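Local coordinates for Lmo0135 protein (Listeria monocytogenes EGD-e, PDB 5ISU) that serves as the substrate-binding component of an ABC transporter and probably captures peptides for uptake into the cell, at residues A[38-41]-A[42-46]; A[273-276]-A[277-281]; A[422-426]-A[427-431]. One frame throughout, in Å; residues are numbered along the deposited sequence.

Interaction 1 of 3, residues A[38-41]-A[42-46]; sequences DRVT and LTIQQ
T43 doubles back on R39 with two donors at once, both given to one carbonyl oxygen in the first turns of helix 39-48. Its OG1 lies 2.6 Å from R39 O and its backbone N 3.0 Å from the same R39 O, the two approaching from opposite faces of the carbonyl plane. The hydroxyl gets there because chi1 of -61° sets OG1 opposite the carbonyl carbon of T43, folding the group back toward the preceding turn, so that the buried hydroxyl is satisfied by the helix's own backbone.

Routine i to i-4 bonds make up the rest of the backbone pattern: L42 N to D38 O at 3.1 Å, I44 N to V40 O, and Q45 N to T41 O at 2.8 Å. L42 also packs side-chain carbon against that first acceptor, with its CG 3.4 Å from D38 O.

Capping is the work of D38, the N-cap residue. T41 N donates to D38 OD2 at 3.3 Å, from well above the carboxylate plane (56° out of it), while T41 OG1 donates to the syn lone pair of D38 OD1 at 2.5 Å. Each oxygen of the carboxylate thus has its own donor from T41, which fixes its rotation. The same T41 hydroxyl is also bonded to the backbone N of E29.

Apolar contact is slighter. V40 and I44 lie side by side and point the same way, with V40 CG1 4.2 Å from I44 CD1.

Around helix 39-48, T43 and I44 rest on F211 of strand 208-213, Q45 meets P33 and A36 of the preceding loop, Q46 NE2 bonds to R493 O, and R39 NH1 forms a salt bridge with E255 OE1 of the long strand 248-263.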
loop_
_atom_site.group_PDB
_atom_site.type_symbol
_atom_site.label_atom_id
_atom_site.label_comp_id
_atom_site.label_asym_id
_atom_site.label_seq_id
_atom_site.Cartn_x
_atom_site.Cartn_y
_atom_site.Cartn_z
ATOM N N ASP A 38 -3.490 -1.805 8.863
ATOM C CA ASP A 38 -2.369 -2.769 8.885
ATOM C C ASP A 38 -2.624 -3.950 7.899
ATOM O O ASP A 38 -3.750 -4.180 7.479
ATOM C CB ASP A 38 -2.112 -3.297 10.298
ATOM C CG ASP A 38 -3.276 -4.126 10.828
ATOM O OD1 ASP A 38 -4.392 -3.558 10.931
ATOM O OD2 ASP A 38 -3.083 -5.335 11.134
ATOM N N ARG A 39 -1.567 -4.687 7.560
ATOM C CA ARG A 39 -1.639 -5.786 6.584
ATOM C C ARG A 39 -2.600 -6.909 6.966
ATOM O O ARG A 39 -3.401 -7.345 6.127
ATOM C CB ARG A 39 -0.220 -6.322 6.273
ATOM C CG ARG A 39 -0.166 -7.658 5.527
ATOM C CD ARG A 39 1.224 -8.003 4.971
ATOM N NE ARG A 39 1.480 -7.427 3.634
ATOM C CZ ARG A 39 2.101 -6.275 3.363
ATOM N NH1 ARG A 39 2.243 -5.900 2.094
ATOM N NH2 ARG A 39 2.590 -5.489 4.326
ATOM N N VAL A 40 -2.586 -7.329 8.228
ATOM C CA VAL A 40 -3.440 -8.431 8.656
ATOM C C VAL A 40 -4.913 -8.062 8.659
ATOM O O VAL A 40 -5.746 -8.819 8.142
ATOM C CB VAL A 40 -3.022 -8.992 10.019
ATOM C CG1 VAL A 40 -3.955 -10.135 10.425
ATOM C CG2 VAL A 40 -1.584 -9.474 9.957
ATOM N N THR A 41 -5.235 -6.896 9.195
ATOM C CA THR A 41 -6.622 -6.472 9.263
ATOM C C THR A 41 -7.194 -6.278 7.862
ATOM O O THR A 41 -8.346 -6.646 7.597
ATOM C CB THR A 41 -6.793 -5.150 10.060
ATOM O OG1 THR A 41 -6.174 -5.265 11.339
ATOM C CG2 THR A 41 -8.237 -4.827 10.268
ATOM N N LEU A 42 -6.403 -5.684 6.975
ATOM C CA LEU A 42 -6.865 -5.458 5.604
ATOM C C LEU A 42 -7.083 -6.777 4.870
ATOM O O LEU A 42 -7.995 -6.896 4.060
ATOM C CB LEU A 42 -5.878 -4.561 4.821
ATOM C CG LEU A 42 -5.923 -3.068 5.159
ATOM C CD1 LEU A 42 -4.772 -2.275 4.543
ATOM C CD2 LEU A 42 -7.255 -2.466 4.733
ATOM N N THR A 43 -6.229 -7.756 5.155
ATOM C CA THR A 43 -6.313 -9.058 4.522
ATOM C C THR A 43 -7.632 -9.722 4.914
ATOM O O THR A 43 -8.329 -10.275 4.068
ATOM C CB THR A 43 -5.115 -9.943 4.944
ATOM O OG1 THR A 43 -3.898 -9.324 4.537
ATOM C CG2 THR A 43 -5.182 -11.338 4.320
ATOM N N ILE A 44 -7.989 -9.614 6.193
ATOM C CA ILE A 44 -9.230 -10.215 6.694
ATOM C C ILE A 44 -10.439 -9.423 6.190
ATOM O O ILE A 44 -11.440 -10.013 5.728
ATOM C CB ILE A 44 -9.198 -10.390 8.231
ATOM C CG1 ILE A 44 -8.070 -11.367 8.586
ATOM C CG2 ILE A 44 -10.534 -10.907 8.744
ATOM C CD1 ILE A 44 -7.856 -11.599 10.056
ATOM N N GLN A 45 -10.319 -8.102 6.198
ATOM C CA GLN A 45 -11.395 -7.240 5.696
ATOM C C GLN A 45 -11.778 -7.533 4.239
ATOM O O GLN A 45 -12.948 -7.479 3.876
ATOM C CB GLN A 45 -10.976 -5.787 5.836
ATOM C CG GLN A 45 -11.804 -4.809 5.027
ATOM C CD GLN A 45 -11.326 -3.387 5.234
ATOM O OE1 GLN A 45 -11.244 -2.930 6.361
ATOM N NE2 GLN A 45 -11.012 -2.690 4.152
ATOM N N GLN A 46 -10.786 -7.848 3.412
ATOM C CA GLN A 46 -11.026 -8.133 1.996
ATOM C C GLN A 46 -11.980 -9.315 1.829
ATOM O O GLN A 46 -12.738 -9.378 0.872
ATOM C CB GLN A 46 -9.712 -8.453 1.289
ATOM C CG GLN A 46 -9.804 -8.487 -0.221
ATOM C CD GLN A 46 -10.077 -7.124 -0.807
ATOM O OE1 GLN A 46 -9.871 -6.100 -0.152
ATOM N NE2 GLN A 46 -10.505 -7.098 -2.050
#

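Interaction 2 of 3, residues A[273-276]-A[277-281]; sequences KELR and QALSY
Two different first torsions bring K273 and Q277 together: K273 carries CG opposite its own backbone N (chi1 -176°), with the chain beyond fully extended, whereas Q277 has CG opposite its carbonyl carbon (chi1 -70°), which turns it back toward the preceding turn. The two chains run at a slant to each other, and the amide end of Q277 comes to rest against the lysine methylenes, with Q277 NE2 3.6 Å from K273 CE and 3.8 Å from K273 CG. This is van der Waals contact; the polar ends look elsewhere, Q277 NE2 to a weak hydrogen bond with Y320 OH and K273 NZ to a long, weak ion pair with D459 OD1. Q277 CG also packs against K273 O, 3.3 Å away.

S280 uses the same backward setting of its first torsion to place OG 2.9 Å from R276 O, to which it donates. This bond sits near the close of helix 273-281, where Q277 O already takes both S280 N and Y281 N. Upstream, the ordinary alpha-helical pattern holds: Q277 N donates to K273 O at 2.9 Å, A278 N to E274 O at 2.8 Å, and L279 N to L275 O.

This short helix belongs to the family 5 solute-binding region, and its sides are divided between neighbours. L275 and L279 form an apolar stripe, with L275 CG 4.2 Å from L279 CD1, and both touch L270; A278 and E274 lie against L330 of helix 324-334. R276, L279 and S280 contact F263 at the end of strand 248-263. The R276 chain bends at its third torsion (-60°), laying one guanidinium face over K273 CA, 3.9 Å above the plane and offset toward the rim. R276 NH1 bonds to L270 O and R276 NH2 to D459 O.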
loop_
_atom_site.group_PDB
_atom_site.type_symbol
_atom_site.label_atom_id
_atom_site.label_comp_id
_atom_site.label_asym_id
_atom_site.label_seq_id
_atom_site.Cartn_x
_atom_site.Cartn_y
_atom_site.Cartn_z
ATOM N N LYS A 273 23.085 19.373 -3.791
ATOM C CA LYS A 273 22.533 18.596 -4.890
ATOM C C LYS A 273 23.651 17.695 -5.420
ATOM O O LYS A 273 23.452 16.503 -5.627
ATOM C CB LYS A 273 22.045 19.546 -5.979
ATOM C CG LYS A 273 21.356 18.914 -7.172
ATOM C CD LYS A 273 20.848 20.017 -8.088
ATOM C CE LYS A 273 19.982 19.497 -9.225
ATOM N NZ LYS A 273 19.428 20.599 -10.072
ATOM N N GLU A 274 24.844 18.270 -5.565
ATOM C CA GLU A 274 26.017 17.542 -6.055
ATOM C C GLU A 274 26.338 16.288 -5.222
ATOM O O GLU A 274 26.585 15.204 -5.789
ATOM C CB GLU A 274 27.247 18.463 -6.139
ATOM C CG GLU A 274 27.234 19.494 -7.278
ATOM C CD GLU A 274 26.215 20.635 -7.136
ATOM O OE1 GLU A 274 25.395 20.637 -6.187
ATOM O OE2 GLU A 274 26.240 21.548 -7.996
ATOM N N LEU A 275 26.299 16.412 -3.894
ATOM C CA LEU A 275 26.569 15.260 -3.038
ATOM C C LEU A 275 25.508 14.187 -3.225
ATOM O O LEU A 275 25.839 13.005 -3.345
ATOM C CB LEU A 275 26.643 15.652 -1.570
ATOM C CG LEU A 275 27.034 14.525 -0.603
ATOM C CD1 LEU A 275 28.335 13.841 -1.024
ATOM C CD2 LEU A 275 27.144 15.065 0.813
ATOM N N ARG A 276 24.237 14.600 -3.258
ATOM C CA ARG A 276 23.122 13.665 -3.446
ATOM C C ARG A 276 23.238 12.927 -4.780
ATOM O O ARG A 276 22.940 11.727 -4.858
ATOM C CB ARG A 276 21.757 14.370 -3.345
ATOM C CG ARG A 276 21.476 14.962 -1.969
ATOM C CD ARG A 276 20.007 15.245 -1.730
ATOM N NE ARG A 276 19.434 16.186 -2.691
ATOM C CZ ARG A 276 19.429 17.521 -2.568
ATOM N NH1 ARG A 276 19.995 18.124 -1.524
ATOM N NH2 ARG A 276 18.853 18.264 -3.510
ATOM N N GLN A 277 23.673 13.643 -5.814
ATOM C CA GLN A 277 23.854 13.053 -7.139
ATOM C C GLN A 277 25.050 12.113 -7.148
ATOM O O GLN A 277 25.016 11.059 -7.798
ATOM C CB GLN A 277 24.017 14.128 -8.198
ATOM C CG GLN A 277 22.754 14.927 -8.474
ATOM C CD GLN A 277 22.985 16.067 -9.454
ATOM O OE1 GLN A 277 24.114 16.494 -9.661
ATOM N NE2 GLN A 277 21.910 16.571 -10.052
ATOM N N ALA A 278 26.106 12.481 -6.424
ATOM C CA ALA A 278 27.279 11.607 -6.322
ATOM C C ALA A 278 26.895 10.261 -5.691
ATOM O O ALA A 278 27.335 9.210 -6.149
ATOM C CB ALA A 278 28.378 12.271 -5.514
ATOM N N LEU A 279 26.038 10.310 -4.669
ATOM C CA LEU A 279 25.591 9.120 -3.939
ATOM C C LEU A 279 24.551 8.306 -4.713
ATOM O O LEU A 279 24.113 7.247 -4.245
ATOM C CB LEU A 279 25.043 9.507 -2.562
ATOM C CG LEU A 279 26.000 10.238 -1.614
ATOM C CD1 LEU A 279 25.274 10.706 -0.360
ATOM C CD2 LEU A 279 27.213 9.386 -1.248
ATOM N N SER A 280 24.139 8.823 -5.869
ATOM C CA SER A 280 23.222 8.121 -6.755
ATOM C C SER A 280 24.064 7.454 -7.855
ATOM O O SER A 280 23.927 6.244 -8.137
ATOM C CB SER A 280 22.195 9.090 -7.364
ATOM O OG SER A 280 21.478 9.758 -6.348
ATOM N N TYR A 281 24.923 8.246 -8.474
ATOM C CA TYR A 281 25.831 7.746 -9.515
ATOM C C TYR A 281 26.767 6.630 -9.059
ATOM O O TYR A 281 27.307 5.911 -9.887
ATOM C CB TYR A 281 26.703 8.876 -10.076
ATOM C CG TYR A 281 26.046 9.750 -11.113
ATOM C CD1 TYR A 281 25.713 9.232 -12.365
ATOM C CD2 TYR A 281 25.861 11.116 -10.897
ATOM C CE1 TYR A 281 25.143 10.034 -13.344
ATOM C CE2 TYR A 281 25.310 11.929 -11.881
ATOM C CZ TYR A 281 24.953 11.381 -13.098
ATOM O OH TYR A 281 24.398 12.179 -14.063
#

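Interaction 3 of 3, residues A[422-426]-A[427-431]; sequences SNYHN and KDLDA
N426 is extended (phi -142°, psi 97°) and hands over directly to helical values at K427, so its carbonyl starts the helix: D430 N donates to N426 O at 3.0 Å, in the carbonyl plane. The N426 side chain closes the same turn. Its CG stands opposite the backbone N (chi1 179°), which carries OD1 forward to the first turn, 3.1 Å from L429 N; the donor lies far above the carbonyl plane rather than on a lone pair. N426 is thus the N-cap of helix 427-438, accepting through both its backbone and its side chain.

The other end of the amide faces Y424: N426 ND2 donates to Y424 OH at 2.9 Å, nearly straight and within the amide plane, and the same hydroxyl is bonded to D459 OD2. This grip fixes the rotation of the amide. L429 crosses both side chains at about a right angle, with its CB 3.6 Å from N426 CG and its CD2 3.7 Å from Y424 CE2, at the ring edge. Both L429 and Y424 lean on I456 of helix 442-458. A water accepts from N426 N, 3.0 Å away, and lies within bonding distance of Y424 O and D430 OD1, while D430 OD2 accepts from S415 N.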
loop_
_atom_site.group_PDB
_atom_site.type_symbol
_atom_site.label_atom_id
_atom_site.label_comp_id
_atom_site.label_asym_id
_atom_site.label_seq_id
_atom_site.Cartn_x
_atom_site.Cartn_y
_atom_site.Cartn_z
ATOM N N SER A 422 13.212 13.020 3.715
ATOM C CA SER A 422 14.363 13.730 3.197
ATOM C C SER A 422 14.439 15.185 3.721
ATOM O O SER A 422 15.483 15.814 3.614
ATOM C CB SER A 422 14.326 13.719 1.668
ATOM O OG SER A 422 14.268 12.392 1.146
ATOM N N ASN A 423 13.337 15.696 4.281
ATOM C CA ASN A 423 13.249 17.078 4.803
ATOM C C ASN A 423 13.555 18.119 3.701
ATOM O O ASN A 423 14.145 19.178 3.962
ATOM C CB ASN A 423 14.151 17.273 6.033
ATOM C CG ASN A 423 13.782 16.352 7.179
ATOM O OD1 ASN A 423 12.688 16.432 7.713
ATOM N ND2 ASN A 423 14.717 15.490 7.583
ATOM N N TYR A 424 13.106 17.797 2.487
ATOM C CA TYR A 424 13.276 18.624 1.287
ATOM C C TYR A 424 12.232 19.741 1.239
ATOM O O TYR A 424 11.032 19.480 1.217
ATOM C CB TYR A 424 13.155 17.707 0.069
ATOM C CG TYR A 424 13.160 18.343 -1.304
ATOM C CD1 TYR A 424 14.322 18.893 -1.841
ATOM C CD2 TYR A 424 12.026 18.299 -2.108
ATOM C CE1 TYR A 424 14.332 19.425 -3.119
ATOM C CE2 TYR A 424 12.033 18.833 -3.383
ATOM C CZ TYR A 424 13.183 19.388 -3.885
ATOM O OH TYR A 424 13.184 19.918 -5.153
ATOM N N HIS A 425 12.700 20.987 1.218
ATOM C CA HIS A 425 11.809 22.150 1.216
ATOM C C HIS A 425 11.916 22.938 -0.085
ATOM O O HIS A 425 12.915 23.622 -0.336
ATOM C CB HIS A 425 12.108 23.041 2.425
ATOM C CG HIS A 425 12.184 22.286 3.714
ATOM N ND1 HIS A 425 11.128 21.544 4.205
ATOM C CD2 HIS A 425 13.185 22.156 4.614
ATOM C CE1 HIS A 425 11.480 20.981 5.347
ATOM N NE2 HIS A 425 12.721 21.343 5.621
ATOM N N ASN A 426 10.867 22.842 -0.899
ATOM C CA ASN A 426 10.803 23.517 -2.187
ATOM C C ASN A 426 9.382 24.049 -2.454
ATOM O O ASN A 426 8.511 23.300 -2.922
ATOM C CB ASN A 426 11.233 22.521 -3.274
ATOM C CG ASN A 426 11.173 23.106 -4.675
ATOM O OD1 ASN A 426 10.607 24.192 -4.909
ATOM N ND2 ASN A 426 11.743 22.380 -5.628
ATOM N N LYS A 427 9.174 25.343 -2.163
ATOM C CA LYS A 427 7.876 26.017 -2.369
ATOM C C LYS A 427 7.307 25.905 -3.785
ATOM O O LYS A 427 6.111 25.709 -3.952
ATOM C CB LYS A 427 7.934 27.508 -1.989
ATOM C CG LYS A 427 7.714 27.834 -0.523
ATOM C CD LYS A 427 7.575 29.355 -0.366
ATOM C CE LYS A 427 7.110 29.803 1.017
ATOM N NZ LYS A 427 8.084 29.467 2.091
ATOM N N ASP A 428 8.147 26.078 -4.795
ATOM C CA ASP A 428 7.688 25.972 -6.187
ATOM C C ASP A 428 7.125 24.590 -6.469
ATOM O O ASP A 428 6.074 24.473 -7.079
ATOM C CB ASP A 428 8.811 26.274 -7.180
ATOM C CG ASP A 428 9.157 27.760 -7.252
ATOM O OD1 ASP A 428 8.528 28.575 -6.546
ATOM O OD2 ASP A 428 10.056 28.119 -8.044
ATOM N N LEU A 429 7.815 23.551 -6.007
ATOM C CA LEU A 429 7.341 22.185 -6.234
ATOM C C LEU A 429 6.027 21.960 -5.507
ATOM O O LEU A 429 5.146 21.286 -6.021
ATOM C CB LEU A 429 8.359 21.152 -5.764
ATOM C CG LEU A 429 7.949 19.692 -5.990
ATOM C CD1 LEU A 429 7.787 19.413 -7.480
ATOM C CD2 LEU A 429 8.968 18.755 -5.376
ATOM N N ASP A 430 5.920 22.515 -4.301
ATOM C CA ASP A 430 4.695 22.402 -3.512
ATOM C C ASP A 430 3.497 23.055 -4.227
ATOM O O ASP A 430 2.375 22.564 -4.106
ATOM C CB ASP A 430 4.893 22.954 -2.084
ATOM C CG ASP A 430 5.833 22.062 -1.214
ATOM O OD1 ASP A 430 6.438 21.086 -1.733
ATOM O OD2 ASP A 430 5.968 22.346 -0.001
ATOM N N ALA A 431 3.749 24.118 -4.997
ATOM C CA ALA A 431 2.685 24.792 -5.774
ATOM C C ALA A 431 2.181 23.870 -6.887
ATOM O O ALA A 431 0.988 23.871 -7.198
ATOM C CB ALA A 431 3.171 26.127 -6.354
HETATM O O HOH W 1 9.146 20.362 -0.935
#

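In the fold
From the N terminus the three contacts come in series, none nested in or crossing another, and each is local, joining adjoining segments without enclosing a loop. Interaction 1 opens helix 39-48 beside the sheet containing strand 208-213. Interaction 2 follows strand 248-263, spanning helix 273-281, and interaction 3 turns the loop after strand 395-400 into helix 427-438. Interaction 1 stands apart, its centre 39 Å and 34 Å from the other two centres. Interactions 2 and 3 are neighbours, about 5 Å apart at their nearest atoms, and both hold D459, just beyond helix 442-458. Strand 248-263 is the wider connection: interaction 1 reaches its E255, interaction 2 its F263.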